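Local coordinates for metal-dependent phosphohydrolase, HDOD domain-containing (Geobacter sulfurreducens, PDB 3HC1), which is of unknown function but carries an HDOD domain with two bound iron ions and is probably related to metal-dependent phosphohydrolases, at residues Pro30-Arg35 and Glu96-Cys101; Ser117-His122 and Gly155-Asn160; His218-Val223 and Asn263-Gly268. One frame throughout, in Å; residues are numbered along the deposited sequence.

Contact 1: residues Pro30-Arg35 and Glu96-Cys101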
ATOM      1  N   PRO A  30       4.523  11.006  10.126  1.00 36.44           N
ATOM      2  CA  PRO A  30       5.194  10.931  11.449  1.00 36.64           C
ATOM      3  C   PRO A  30       6.611  10.391  11.417  1.00 35.25           C
ATOM      4  O   PRO A  30       6.938   9.525  10.577  1.00 33.02           O
ATOM      5  CB  PRO A  30       4.313   9.941  12.217  1.00 36.56           C
ATOM      6  CG  PRO A  30       2.960  10.153  11.656  1.00 39.68           C
ATOM      7  CD  PRO A  30       3.118  10.570  10.220  1.00 38.34           C
ATOM      8  N   ASP A  31       7.452  10.855  12.336  1.00 34.01           N
ATOM      9  CA  ASP A  31       8.803  10.289  12.452  1.00 34.98           C
ATOM     10  C   ASP A  31       8.773   8.785  12.683  1.00 30.44           C
ATOM     11  O   ASP A  31       9.698   8.062  12.249  1.00 29.37           O
ATOM     12  CB  ASP A  31       9.620  10.975  13.556  1.00 36.30           C
ATOM     13  CG  ASP A  31       9.948  12.398  13.204  1.00 51.02           C
ATOM     14  OD1 ASP A  31       9.037  13.261  13.307  1.00 67.18           O
ATOM     15  OD2 ASP A  31      11.095  12.648  12.778  1.00 67.58           O
ATOM     16  N   ILE A  32       7.729   8.310  13.360  1.00 29.03           N
ATOM     17  CA  ILE A  32       7.649   6.867  13.677  1.00 30.30           C
ATOM     18  C   ILE A  32       7.511   6.012  12.396  1.00 28.28           C
ATOM     19  O   ILE A  32       8.037   4.889  12.308  1.00 30.01           O
ATOM     20  CB  ILE A  32       6.550   6.543  14.747  1.00 28.24           C
ATOM     21  CG1 ILE A  32       6.793   5.141  15.355  1.00 31.21           C
ATOM     22  CG2 ILE A  32       5.168   6.710  14.196  1.00 27.68           C
ATOM     23  CD1 ILE A  32       6.109   4.897  16.698  1.00 23.10           C
ATOM     24  N   VAL A  33       6.811   6.567  11.413  1.00 31.62           N
ATOM     25  CA  VAL A  33       6.613   5.930  10.107  1.00 30.80           C
ATOM     26  C   VAL A  33       7.951   5.865   9.368  1.00 33.64           C
ATOM     27  O   VAL A  33       8.374   4.785   8.954  1.00 36.12           O
ATOM     28  CB  VAL A  33       5.449   6.637   9.321  1.00 31.02           C
ATOM     29  CG1 VAL A  33       5.409   6.227   7.867  1.00 27.46           C
ATOM     30  CG2 VAL A  33       4.137   6.314   9.936  1.00 29.49           C
ATOM     31  N   LEU A  34       8.676   6.981   9.295  1.00 33.72           N
ATOM     32  CA  LEU A  34      10.038   6.977   8.718  1.00 37.47           C
ATOM     33  C   LEU A  34      11.004   6.098   9.533  1.00 33.33           C
ATOM     34  O   LEU A  34      11.811   5.347   8.958  1.00 37.03           O
ATOM     35  CB  LEU A  34      10.592   8.436   8.532  1.00 38.74           C
ATOM     36  CG  LEU A  34      12.002   8.654   7.883  1.00 46.04           C
ATOM     37  CD1 LEU A  34      11.992   8.517   6.347  1.00 44.24           C
ATOM     38  CD2 LEU A  34      12.651  10.015   8.259  1.00 43.31           C
ATOM     39  N   ARG A  35      10.908   6.134  10.859  1.00 34.25           N
ATOM     40  CA  ARG A  35      11.804   5.312  11.705  1.00 32.98           C
ATOM     41  C   ARG A  35      11.569   3.828  11.427  1.00 32.84           C
ATOM     42  O   ARG A  35      12.507   3.078  11.125  1.00 30.83           O
ATOM     43  CB  ARG A  35      11.613   5.627  13.203  1.00 35.87           C
ATOM     44  CG  ARG A  35      12.558   4.841  14.150  1.00 32.98           C
ATOM     45  N   GLU A  96       4.413  -3.494  12.160  1.00 21.86           N
ATOM     46  CA  GLU A  96       3.350  -3.433  11.172  1.00 19.20           C
ATOM     47  C   GLU A  96       2.125  -2.739  11.689  1.00 18.06           C
ATOM     48  O   GLU A  96       1.552  -1.923  11.007  1.00 19.80           O
ATOM     49  CB  GLU A  96       2.932  -4.841  10.752  1.00 20.89           C
ATOM     50  CG  GLU A  96       2.017  -4.861   9.573  1.00 18.91           C
ATOM     51  CD  GLU A  96       1.742  -6.259   9.071  1.00 19.03           C
ATOM     52  OE1 GLU A  96       2.695  -6.926   8.594  1.00 24.78           O
ATOM     53  OE2 GLU A  96       0.563  -6.681   9.128  1.00 21.77           O
ATOM     54  N   ALA A  97       1.697  -3.097  12.891  1.00 18.31           N
ATOM     55  CA  ALA A  97       0.491  -2.507  13.489  1.00 17.87           C
ATOM     56  C   ALA A  97       0.705  -1.006  13.782  1.00 20.92           C
ATOM     57  O   ALA A  97      -0.189  -0.173  13.545  1.00 21.58           O
ATOM     58  CB  ALA A  97       0.094  -3.260  14.759  1.00 18.59           C
ATOM     59  N   ILE A  98       1.869  -0.671  14.328  1.00 21.35           N
ATOM     60  CA  ILE A  98       2.211   0.744  14.627  1.00 22.47           C
ATOM     61  C   ILE A  98       2.252   1.589  13.324  1.00 21.29           C
ATOM     62  O   ILE A  98       1.661   2.686  13.238  1.00 21.39           O
ATOM     63  CB  ILE A  98       3.555   0.867  15.417  1.00 22.46           C
ATOM     64  CG1 ILE A  98       3.401   0.267  16.832  1.00 18.28           C
ATOM     65  CG2 ILE A  98       3.947   2.323  15.550  1.00 27.92           C
ATOM     66  CD1 ILE A  98       4.666   0.277  17.666  1.00 19.46           C
ATOM     67  N   PHE A  99       2.945   1.051  12.330  1.00 17.80           N
ATOM     68  CA  PHE A  99       3.021   1.697  11.045  1.00 19.31           C
ATOM     69  C   PHE A  99       1.618   2.031  10.509  1.00 20.22           C
ATOM     70  O   PHE A  99       1.358   3.150  10.093  1.00 17.88           O
ATOM     71  CB  PHE A  99       3.767   0.808  10.052  1.00 18.68           C
ATOM     72  CG  PHE A  99       3.913   1.421   8.707  1.00 22.48           C
ATOM     73  CD1 PHE A  99       4.978   2.264   8.439  1.00 27.88           C
ATOM     74  CD2 PHE A  99       2.991   1.162   7.715  1.00 30.09           C
ATOM     75  CE1 PHE A  99       5.112   2.841   7.192  1.00 33.97           C
ATOM     76  CE2 PHE A  99       3.127   1.749   6.456  1.00 29.91           C
ATOM     77  CZ  PHE A  99       4.189   2.578   6.216  1.00 22.06           C
ATOM     78  N   THR A 100       0.731   1.046  10.577  1.00 19.61           N
ATOM     79  CA  THR A 100      -0.652   1.154  10.089  1.00 20.88           C
ATOM     80  C   THR A 100      -1.443   2.199  10.862  1.00 21.39           C
ATOM     81  O   THR A 100      -2.171   3.004  10.280  1.00 20.81           O
ATOM     82  CB  THR A 100      -1.331  -0.251  10.162  1.00 19.39           C
ATOM     83  OG1 THR A 100      -0.569  -1.148   9.334  1.00 20.53           O
ATOM     84  CG2 THR A 100      -2.778  -0.224   9.700  1.00 17.37           C
ATOM     85  N   CYS A 101      -1.300   2.176  12.190  1.00 21.05           N
ATOM     86  CA  CYS A 101      -2.077   3.062  13.039  1.00 20.91           C
ATOM     87  C   CYS A 101      -1.601   4.466  12.995  1.00 17.95           C
ATOM     88  O   CYS A 101      -2.383   5.342  13.264  1.00 22.19           O
ATOM     89  CB  CYS A 101      -2.105   2.573  14.485  1.00 19.25           C
ATOM     90  SG  CYS A 101      -2.987   1.014  14.574  1.00 26.10           S
TER

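Contact 2: residues Ser117-His122 and Gly155-Asn160. With FE (Fe (III) ion), chain C.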
ATOM      1  N   SER A 117     -12.288   7.200   2.721  1.00 17.71           N
ATOM      2  CA  SER A 117     -12.393   5.763   2.956  1.00 19.39           C
ATOM      3  C   SER A 117     -12.077   4.937   1.730  1.00 17.31           C
ATOM      4  O   SER A 117     -11.666   3.806   1.856  1.00 17.98           O
ATOM      5  CB  SER A 117     -13.821   5.401   3.375  1.00 22.45           C
ATOM      6  OG  SER A 117     -14.711   5.721   2.329  1.00 23.79           O
ATOM      7  N   THR A 118     -12.331   5.480   0.555  1.00 15.79           N
ATOM      8  CA  THR A 118     -12.032   4.780  -0.705  1.00 16.48           C
ATOM      9  C   THR A 118     -10.520   4.488  -0.858  1.00 15.62           C
ATOM     10  O   THR A 118     -10.097   3.369  -1.167  1.00 15.89           O
ATOM     11  CB  THR A 118     -12.593   5.643  -1.881  1.00 15.94           C
ATOM     12  OG1 THR A 118     -13.999   5.727  -1.684  1.00 18.57           O
ATOM     13  CG2 THR A 118     -12.354   5.024  -3.284  1.00 13.74           C
ATOM     14  N   LEU A 119      -9.730   5.520  -0.619  1.00 14.76           N
ATOM     15  CA  LEU A 119      -8.291   5.407  -0.781  0.50 15.66           C
ATOM     16  C   LEU A 119      -7.692   4.543   0.324  1.00 14.64           C
ATOM     17  O   LEU A 119      -6.824   3.737   0.054  1.00 15.73           O
ATOM     18  CB  LEU A 119      -7.634   6.796  -0.855  0.50 17.91           C
ATOM     19  CG  LEU A 119      -7.656   7.384  -2.287  0.50 19.94           C
ATOM     20  CD1 LEU A 119      -9.066   7.518  -2.886  0.50 24.87           C
ATOM     21  CD2 LEU A 119      -6.936   8.722  -2.321  0.50 28.46           C
ATOM     22  N   TRP A 120      -8.151   4.718   1.556  1.00 14.02           N
ATOM     23  CA  TRP A 120      -7.669   3.914   2.651  1.00 15.47           C
ATOM     24  C   TRP A 120      -7.977   2.415   2.504  1.00 13.47           C
ATOM     25  O   TRP A 120      -7.083   1.568   2.620  1.00 16.27           O
ATOM     26  CB  TRP A 120      -8.213   4.462   3.985  1.00 14.29           C
ATOM     27  CG  TRP A 120      -7.923   3.574   5.165  1.00 16.86           C
ATOM     28  CD1 TRP A 120      -8.817   2.847   5.893  1.00 17.39           C
ATOM     29  CD2 TRP A 120      -6.642   3.379   5.784  1.00 17.46           C
ATOM     30  NE1 TRP A 120      -8.165   2.196   6.923  1.00 25.38           N
ATOM     31  CE2 TRP A 120      -6.825   2.494   6.859  1.00 23.36           C
ATOM     32  CE3 TRP A 120      -5.354   3.830   5.492  1.00 17.75           C
ATOM     33  CZ2 TRP A 120      -5.759   2.061   7.666  1.00 20.18           C
ATOM     34  CZ3 TRP A 120      -4.306   3.413   6.271  1.00 19.70           C
ATOM     35  CH2 TRP A 120      -4.523   2.539   7.382  1.00 17.66           C
ATOM     36  N   ALA A 121      -9.235   2.094   2.254  1.00 15.73           N
ATOM     37  CA  ALA A 121      -9.662   0.706   2.137  1.00 18.75           C
ATOM     38  C   ALA A 121      -8.868  -0.017   1.039  1.00 16.71           C
ATOM     39  O   ALA A 121      -8.381  -1.137   1.221  1.00 15.50           O
ATOM     40  CB  ALA A 121     -11.240   0.607   1.876  1.00 18.33           C
ATOM     41  N   HIS A 122      -8.724   0.638  -0.106  1.00 15.62           N
ATOM     42  CA  HIS A 122      -7.954   0.073  -1.217  1.00 16.61           C
ATOM     43  C   HIS A 122      -6.462  -0.143  -0.844  1.00 16.40           C
ATOM     44  O   HIS A 122      -5.856  -1.175  -1.173  1.00 17.41           O
ATOM     45  CB  HIS A 122      -8.032   1.017  -2.430  1.00 14.65           C
ATOM     46  CG  HIS A 122      -7.068   0.667  -3.524  1.00 16.68           C
ATOM     47  ND1 HIS A 122      -7.156  -0.507  -4.238  1.00 15.18           N
ATOM     48  CD2 HIS A 122      -5.964   1.306  -3.978  1.00 19.85           C
ATOM     49  CE1 HIS A 122      -6.185  -0.542  -5.136  1.00 15.91           C
ATOM     50  NE2 HIS A 122      -5.434   0.538  -4.989  1.00 16.70           N
ATOM     51  N   GLY A 155       0.541   8.864  -3.819  1.00 16.08           N
ATOM     52  CA  GLY A 155       0.356   9.942  -4.785  1.00 18.30           C
ATOM     53  C   GLY A 155      -1.076  10.368  -5.068  1.00 19.17           C
ATOM     54  O   GLY A 155      -1.297  11.549  -5.349  1.00 19.49           O
ATOM     55  N   GLU A 156      -2.011   9.420  -5.049  1.00 14.64           N
ATOM     56  CA  GLU A 156      -3.458   9.713  -5.220  1.00 17.79           C
ATOM     57  C   GLU A 156      -3.970  10.407  -3.987  1.00 15.82           C
ATOM     58  O   GLU A 156      -4.839  11.264  -4.083  1.00 16.94           O
ATOM     59  CB  GLU A 156      -4.325   8.458  -5.429  1.00 15.53           C
ATOM     60  CG  GLU A 156      -4.099   7.672  -6.646  1.00 31.65           C
ATOM     61  CD  GLU A 156      -4.655   8.328  -7.906  1.00 32.04           C
ATOM     62  OE1 GLU A 156      -4.328   9.492  -8.145  1.00 34.79           O
ATOM     63  OE2 GLU A 156      -5.404   7.659  -8.644  1.00 36.57           O
ATOM     64  N   VAL A 157      -3.422  10.058  -2.826  1.00 19.01           N
ATOM     65  CA  VAL A 157      -3.752  10.737  -1.611  1.00 18.51           C
ATOM     66  C   VAL A 157      -3.337  12.181  -1.733  1.00 20.05           C
ATOM     67  O   VAL A 157      -4.097  13.085  -1.431  1.00 17.42           O
ATOM     68  CB  VAL A 157      -3.108  10.096  -0.346  1.00 18.53           C
ATOM     69  CG1 VAL A 157      -3.352  10.989   0.876  1.00 17.74           C
ATOM     70  CG2 VAL A 157      -3.729   8.735  -0.115  1.00 16.55           C
ATOM     71  N   PHE A 158      -2.133  12.404  -2.232  1.00 20.05           N
ATOM     72  CA  PHE A 158      -1.669  13.760  -2.434  1.00 18.25           C
ATOM     73  C   PHE A 158      -2.523  14.552  -3.394  1.00 17.56           C
ATOM     74  O   PHE A 158      -2.882  15.678  -3.098  1.00 17.55           O
ATOM     75  CB  PHE A 158      -0.228  13.761  -2.956  1.00 23.17           C
ATOM     76  CG  PHE A 158       0.260  15.122  -3.290  1.00 23.00           C
ATOM     77  CD1 PHE A 158       0.734  15.939  -2.290  1.00 30.01           C
ATOM     78  CD2 PHE A 158       0.180  15.612  -4.587  1.00 21.76           C
ATOM     79  CE1 PHE A 158       1.169  17.211  -2.589  1.00 31.31           C
ATOM     80  CE2 PHE A 158       0.612  16.880  -4.868  1.00 23.73           C
ATOM     81  CZ  PHE A 158       1.093  17.670  -3.869  1.00 26.45           C
ATOM     82  N   ILE A 159      -2.797  13.999  -4.581  1.00 15.50           N
ATOM     83  CA  ILE A 159      -3.537  14.740  -5.575  1.00 16.57           C
ATOM     84  C   ILE A 159      -4.968  15.023  -5.049  1.00 17.60           C
ATOM     85  O   ILE A 159      -5.498  16.126  -5.268  1.00 18.77           O
ATOM     86  CB  ILE A 159      -3.604  13.997  -6.909  1.00 17.42           C
ATOM     87  CG1 ILE A 159      -2.187  13.776  -7.472  1.00 19.20           C
ATOM     88  CG2 ILE A 159      -4.475  14.705  -7.939  1.00 21.59           C
ATOM     89  CD1 ILE A 159      -2.206  12.905  -8.690  1.00 18.87           C
ATOM     90  N   ASN A 160      -5.565  14.007  -4.406  1.00 13.89           N
ATOM     91  CA  ASN A 160      -6.959  14.069  -3.897  1.00 14.42           C
ATOM     92  C   ASN A 160      -7.108  15.178  -2.853  1.00 14.77           C
ATOM     93  O   ASN A 160      -8.046  15.964  -2.907  1.00 15.89           O
ATOM     94  CB  ASN A 160      -7.408  12.714  -3.319  1.00 13.64           C
ATOM     95  CG  ASN A 160      -8.899  12.704  -2.924  1.00 15.69           C
ATOM     96  OD1 ASN A 160      -9.775  13.216  -3.656  1.00 17.18           O
ATOM     97  ND2 ASN A 160      -9.186  12.130  -1.783  1.00 13.35           N
TER
HETATM   98 FE    FE C 306      -3.825   1.154  -6.379  1.00 19.20          FE
HETATM   99  O   HOH W   1      -2.501   1.416  -7.839  1.00 15.87           O

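Contact 3: residues His218-Val223 and Asn263-Gly268. With FE (Fe (III) ion), chain B.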
ATOM      1  N   HIS A 218       1.924   0.189 -11.575  1.00 17.08           N
ATOM      2  CA  HIS A 218       0.982  -0.037 -12.700  1.00 19.78           C
ATOM      3  C   HIS A 218       1.621  -0.703 -13.910  1.00 22.43           C
ATOM      4  O   HIS A 218       0.924  -0.990 -14.858  1.00 24.69           O
ATOM      5  CB  HIS A 218       0.237   1.269 -13.102  1.00 17.39           C
ATOM      6  CG  HIS A 218      -0.761   1.714 -12.084  1.00 15.61           C
ATOM      7  ND1 HIS A 218      -1.993   1.107 -11.953  1.00 12.33           N
ATOM      8  CD2 HIS A 218      -0.725   2.692 -11.133  1.00 15.75           C
ATOM      9  CE1 HIS A 218      -2.644   1.650 -10.935  1.00 14.82           C
ATOM     10  NE2 HIS A 218      -1.921   2.640 -10.435  1.00  8.10           N
ATOM     11  N   ASP A 219       2.933  -0.978 -13.889  1.00 20.39           N
ATOM     12  CA  ASP A 219       3.542  -1.820 -14.916  1.00 19.08           C
ATOM     13  C   ASP A 219       4.833  -2.448 -14.438  1.00 17.10           C
ATOM     14  O   ASP A 219       5.902  -1.865 -14.573  1.00 18.74           O
ATOM     15  CB  ASP A 219       3.794  -1.062 -16.189  1.00 23.20           C
ATOM     16  CG  ASP A 219       4.234  -1.982 -17.350  1.00 21.99           C
ATOM     17  OD1 ASP A 219       4.181  -3.255 -17.261  1.00 27.47           O
ATOM     18  OD2 ASP A 219       4.639  -1.390 -18.344  1.00 29.65           O
ATOM     19  N   ILE A 220       4.699  -3.628 -13.855  1.00 19.75           N
ATOM     20  CA  ILE A 220       5.846  -4.374 -13.300  1.00 21.24           C
ATOM     21  C   ILE A 220       6.947  -4.568 -14.351  1.00 20.30           C
ATOM     22  O   ILE A 220       8.116  -4.615 -14.010  1.00 18.47           O
ATOM     23  CB  ILE A 220       5.382  -5.695 -12.666  1.00 20.71           C
ATOM     24  CG1 ILE A 220       6.528  -6.394 -11.907  1.00 25.32           C
ATOM     25  CG2 ILE A 220       4.759  -6.629 -13.710  1.00 18.09           C
ATOM     26  CD1 ILE A 220       7.231  -5.499 -10.859  1.00 16.94           C
ATOM     27  N   GLU A 221       6.570  -4.627 -15.632  1.00 22.38           N
ATOM     28  CA  GLU A 221       7.512  -4.903 -16.696  1.00 23.60           C
ATOM     29  C   GLU A 221       8.471  -3.759 -16.939  1.00 23.70           C
ATOM     30  O   GLU A 221       9.531  -3.977 -17.547  1.00 24.66           O
ATOM     31  CB  GLU A 221       6.799  -5.382 -17.983  1.00 23.40           C
ATOM     32  CG  GLU A 221       5.908  -6.638 -17.689  1.00 34.02           C
ATOM     33  CD  GLU A 221       5.373  -7.339 -18.918  1.00 38.05           C
ATOM     34  OE1 GLU A 221       4.472  -6.792 -19.572  1.00 51.39           O
ATOM     35  OE2 GLU A 221       5.844  -8.454 -19.205  1.00 43.44           O
ATOM     36  N   ALA A 222       8.155  -2.571 -16.425  1.00 21.58           N
ATOM     37  CA  ALA A 222       9.075  -1.396 -16.442  1.00 20.69           C
ATOM     38  C   ALA A 222      10.219  -1.383 -15.396  1.00 18.73           C
ATOM     39  O   ALA A 222      11.106  -0.577 -15.518  1.00 20.89           O
ATOM     40  CB  ALA A 222       8.268  -0.073 -16.288  1.00 20.56           C
ATOM     41  N   VAL A 223      10.175  -2.200 -14.360  1.00 20.53           N
ATOM     42  CA  VAL A 223      11.170  -2.132 -13.288  1.00 18.21           C
ATOM     43  C   VAL A 223      12.551  -2.443 -13.965  1.00 19.72           C
ATOM     44  O   VAL A 223      12.682  -3.443 -14.638  1.00 17.56           O
ATOM     45  CB  VAL A 223      10.822  -3.068 -12.089  1.00 18.72           C
ATOM     46  CG1 VAL A 223      11.857  -2.973 -10.970  1.00 18.83           C
ATOM     47  CG2 VAL A 223       9.456  -2.697 -11.465  1.00 17.09           C
ATOM     48  N   ASN A 263      -2.127 -15.740 -14.993  1.00 14.08           N
ATOM     49  CA  ASN A 263      -1.073 -15.494 -15.982  1.00 16.83           C
ATOM     50  C   ASN A 263      -0.324 -14.152 -15.790  1.00 17.20           C
ATOM     51  O   ASN A 263       0.525 -13.776 -16.602  1.00 18.34           O
ATOM     52  CB  ASN A 263      -1.676 -15.476 -17.406  1.00 16.83           C
ATOM     53  CG  ASN A 263      -2.357 -16.772 -17.777  1.00 22.61           C
ATOM     54  OD1 ASN A 263      -2.127 -17.783 -17.167  1.00 23.39           O
ATOM     55  ND2 ASN A 263      -3.235 -16.720 -18.752  1.00 35.46           N
ATOM     56  N   HIS A 264      -0.638 -13.439 -14.725  1.00 16.46           N
ATOM     57  CA  HIS A 264      -0.067 -12.110 -14.468  1.00 15.36           C
ATOM     58  C   HIS A 264       1.481 -12.123 -14.509  1.00 18.04           C
ATOM     59  O   HIS A 264       2.096 -13.066 -14.018  1.00 17.29           O
ATOM     60  CB  HIS A 264      -0.547 -11.612 -13.116  1.00 13.63           C
ATOM     61  CG  HIS A 264      -0.319 -10.135 -12.875  1.00 12.20           C
ATOM     62  ND1 HIS A 264       0.907  -9.618 -12.513  1.00 14.45           N
ATOM     63  CD2 HIS A 264      -1.186  -9.099 -12.832  1.00 14.26           C
ATOM     64  CE1 HIS A 264       0.798  -8.310 -12.331  1.00 18.71           C
ATOM     65  NE2 HIS A 264      -0.464  -7.968 -12.523  1.00 19.07           N
ATOM     66  N   PRO A 265       2.092 -11.082 -15.103  1.00 18.06           N
ATOM     67  CA  PRO A 265       3.553 -11.058 -15.238  1.00 20.78           C
ATOM     68  C   PRO A 265       4.343 -11.028 -13.928  1.00 16.04           C
ATOM     69  O   PRO A 265       5.541 -11.357 -13.927  1.00 18.82           O
ATOM     70  CB  PRO A 265       3.808  -9.780 -16.062  1.00 20.65           C
ATOM     71  CG  PRO A 265       2.563  -9.013 -16.042  1.00 22.51           C
ATOM     72  CD  PRO A 265       1.461  -9.991 -15.873  1.00 18.19           C
ATOM     73  N   SER A 266       3.696 -10.651 -12.830  1.00 15.70           N
ATOM     74  CA  SER A 266       4.376 -10.597 -11.549  1.00 17.94           C
ATOM     75  C   SER A 266       4.874 -11.974 -11.113  1.00 17.66           C
ATOM     76  O   SER A 266       5.873 -12.049 -10.437  1.00 13.90           O
ATOM     77  CB  SER A 266       3.496 -10.030 -10.450  1.00 17.18           C
ATOM     78  OG  SER A 266       3.344  -8.647 -10.575  1.00 18.03           O
ATOM     79  N   TRP A 267       4.168 -13.040 -11.489  1.00 17.82           N
ATOM     80  CA  TRP A 267       4.518 -14.376 -11.024  1.00 19.53           C
ATOM     81  C   TRP A 267       5.903 -14.753 -11.526  1.00 20.00           C
ATOM     82  O   TRP A 267       6.701 -15.203 -10.748  1.00 17.28           O
ATOM     83  CB  TRP A 267       3.479 -15.438 -11.410  1.00 20.30           C
ATOM     84  CG  TRP A 267       2.185 -15.196 -10.833  1.00 14.06           C
ATOM     85  CD1 TRP A 267       1.021 -14.974 -11.505  1.00 14.18           C
ATOM     86  CD2 TRP A 267       1.881 -15.068  -9.442  1.00 13.55           C
ATOM     87  NE1 TRP A 267       0.002 -14.743 -10.612  1.00 12.69           N
ATOM     88  CE2 TRP A 267       0.505 -14.804  -9.338  1.00 14.65           C
ATOM     89  CE3 TRP A 267       2.628 -15.234  -8.263  1.00 15.49           C
ATOM     90  CZ2 TRP A 267      -0.148 -14.660  -8.095  1.00 19.39           C
ATOM     91  CZ3 TRP A 267       2.008 -15.063  -7.047  1.00 17.42           C
ATOM     92  CH2 TRP A 267       0.628 -14.773  -6.961  1.00 23.23           C
ATOM     93  N   GLY A 268       6.190 -14.534 -12.818  1.00 20.39           N
ATOM     94  CA  GLY A 268       7.531 -14.689 -13.348  1.00 19.77           C
ATOM     95  C   GLY A 268       8.590 -13.788 -12.701  1.00 20.48           C
ATOM     96  O   GLY A 268       9.738 -14.209 -12.487  1.00 18.38           O
TER
HETATM   97 FE    FE B 305      -2.076   3.195  -8.318  1.00 14.71          FE
HETATM   98  O   HOH W   1      -2.501   1.416  -7.839  1.00 15.87           O

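Contact 1: residues Pro30-Arg35 and Glu96-Cys101
Phe99 reaches Val33 because its CG stands anti to the backbone N (chi1 -179°), which carries the ring across to helix 31-39. Val33 answers with CG1, also anti to its own backbone N (chi1 167°). This methyl meets the ring at CE1, with Val33 CG1 to Phe99 CE1 at 3.5 Å. The next ring atom is a little farther, Val33 CG1 to Phe99 CD1 being 4.0 Å. The methyl comes in obliquely, and the two side chains cross at about a right angle. The backbones are close here, with 5.6 Å between Val33 CA and Phe99 CA.

The second pair is Ile32 and Ile98. Ile98 points toward the other helix and offers its CG2 branch. Ile32 runs extended, and its end comes nearer than its base, so that Ile32 CD1 lies 3.6 Å from Ile98 CG2. Ile32 CG1 backs this up at 4.0 Å from the same Ile98 CG2. No hydrogen bond joins the two segments; the contact is apolar.

Val147 and Leu150 of helix 142-150 also touch Phe99, while Val50 and Leu54 of helix 47-54 touch Ile98. An alanine in place of Phe99 would take away the ring and would probably leave Val33 CG1 without its aromatic partner and open a gap toward helix 142-150.

On the far side of the second helix, Thr100 OG1 donates to Glu96 O at 2.8 Å. Thr100 N reaches the same oxygen from the opposite face of its plane, so two donors grip it. Thr100 OG1 is also hydrogen-bonded to Tyr146 OH. The arrangement is plain helix-to-helix packing in the buried interior of an all-helical HDOD domain, joining the short helix 31-39 to the long helix 82-108.

Contact 2: residues Ser117-His122 and Gly155-Asn160
Leu119 carries this contact from helix 116-136 into helix 154-162. The two short helix segments run antiparallel at 174°, with their axes 10.7 Å apart. Leu119 was modelled in two conformers; in the one described, CG lies anti to the carbonyl carbon (chi1 -85°), which sends CD2 across to the partner helix. This methyl rests on the partner backbone, with Leu119 CD2 3.7 Å from Glu156 O and 3.8 Å from Val157 N. Three side chains of helix 154-162 border the same methyl. Val157 CG2 lies 3.9 Å from Leu119 CD2, and Glu156 CB, Asn160 CB and the Asn160 amide nitrogen ND2 adjoin it. Glu156 then bends at chi2 and leads its carboxylate away toward His193. The amide oxygen OD1 of Asn160 accepts a hydrogen bond from Leu114 N, beyond this pair.

Trp120 turns to helix 82-108. One turn beyond Leu119, His122 sends NE2 to an iron(III) ion at 2.2 Å. A water lies on that iron, and His152, Asp153, Asp238 and Glu249 complete the shell. His122 ND1 donates a hydrogen bond to Leu246 O, which probably helps fix the rotation of the ring. His122, His152, Asp153 and Asp238 form the H...HD...D signature of the HD-domain metal site.

Contact 3: residues His218-Val223 and Asn263-Gly268
The two backbones come nearest at Ile220 and Ser266, whose CA atoms are 6.6 Å apart, where the 3-10 turn of 220-222 faces the turn that leads into helix 266-273. Ile220 points toward the other segment and touches with its CG2 methyl. Ile220 CG2 lies 4.0 Å from Pro265 CG, and the two side chains slide past each other in opposite directions. The same methyl also meets the hydroxyl of Ser266. That hydroxyl is hydrogen-bonded to Ala232 O of helix 229-243, the helix that Ile220 also packs on.

Glu221 crosses Pro265 at about a right angle. Its chain runs extended beyond CG, and Glu221 OE2 comes 4.0 Å from Pro265 CB.

Asp219 OD1 accepts from Glu221 N at 3.2 Å, an Asx turn in which the donor stands above the carboxylate plane. His264 ND1 accepts from Ser266 N at 3.0 Å, nearly in the ring plane, and so caps the helix. Pro265 CD lies over one face of that ring, toward its rim.

At the other end of the loop, His218 NE2 binds an iron(III) ion at 2.2 Å, with His217, His193, Asp153, Glu249 and a water as further ligands. No hydrogen bond crosses between the segments. The chemistry therefore implies a van der Waals join between two turns, each held by its own hydrogen bond, beside a loop that carries the metal ligand His218.

Along the chain the three contacts come in series, each closing before the next opens. Contacts 1 and 2 have centres 18 Å apart and use consecutive helices, 82-108 and 116-136. They touch directly, with Thr100 O 3.8 Å from Trp120 CH2. Contact 3 lies across the chain's centre from contact 1, at about 28 Å between centres. Contacts 2 and 3 have centres 23 Å apart and do not touch, yet each supplies a histidine to one of the two irons. A single water binds both irons and belongs to both contacts. The di-iron site thus draws together distant parts of an all-helical chain, while contact 1 packs its helical interior.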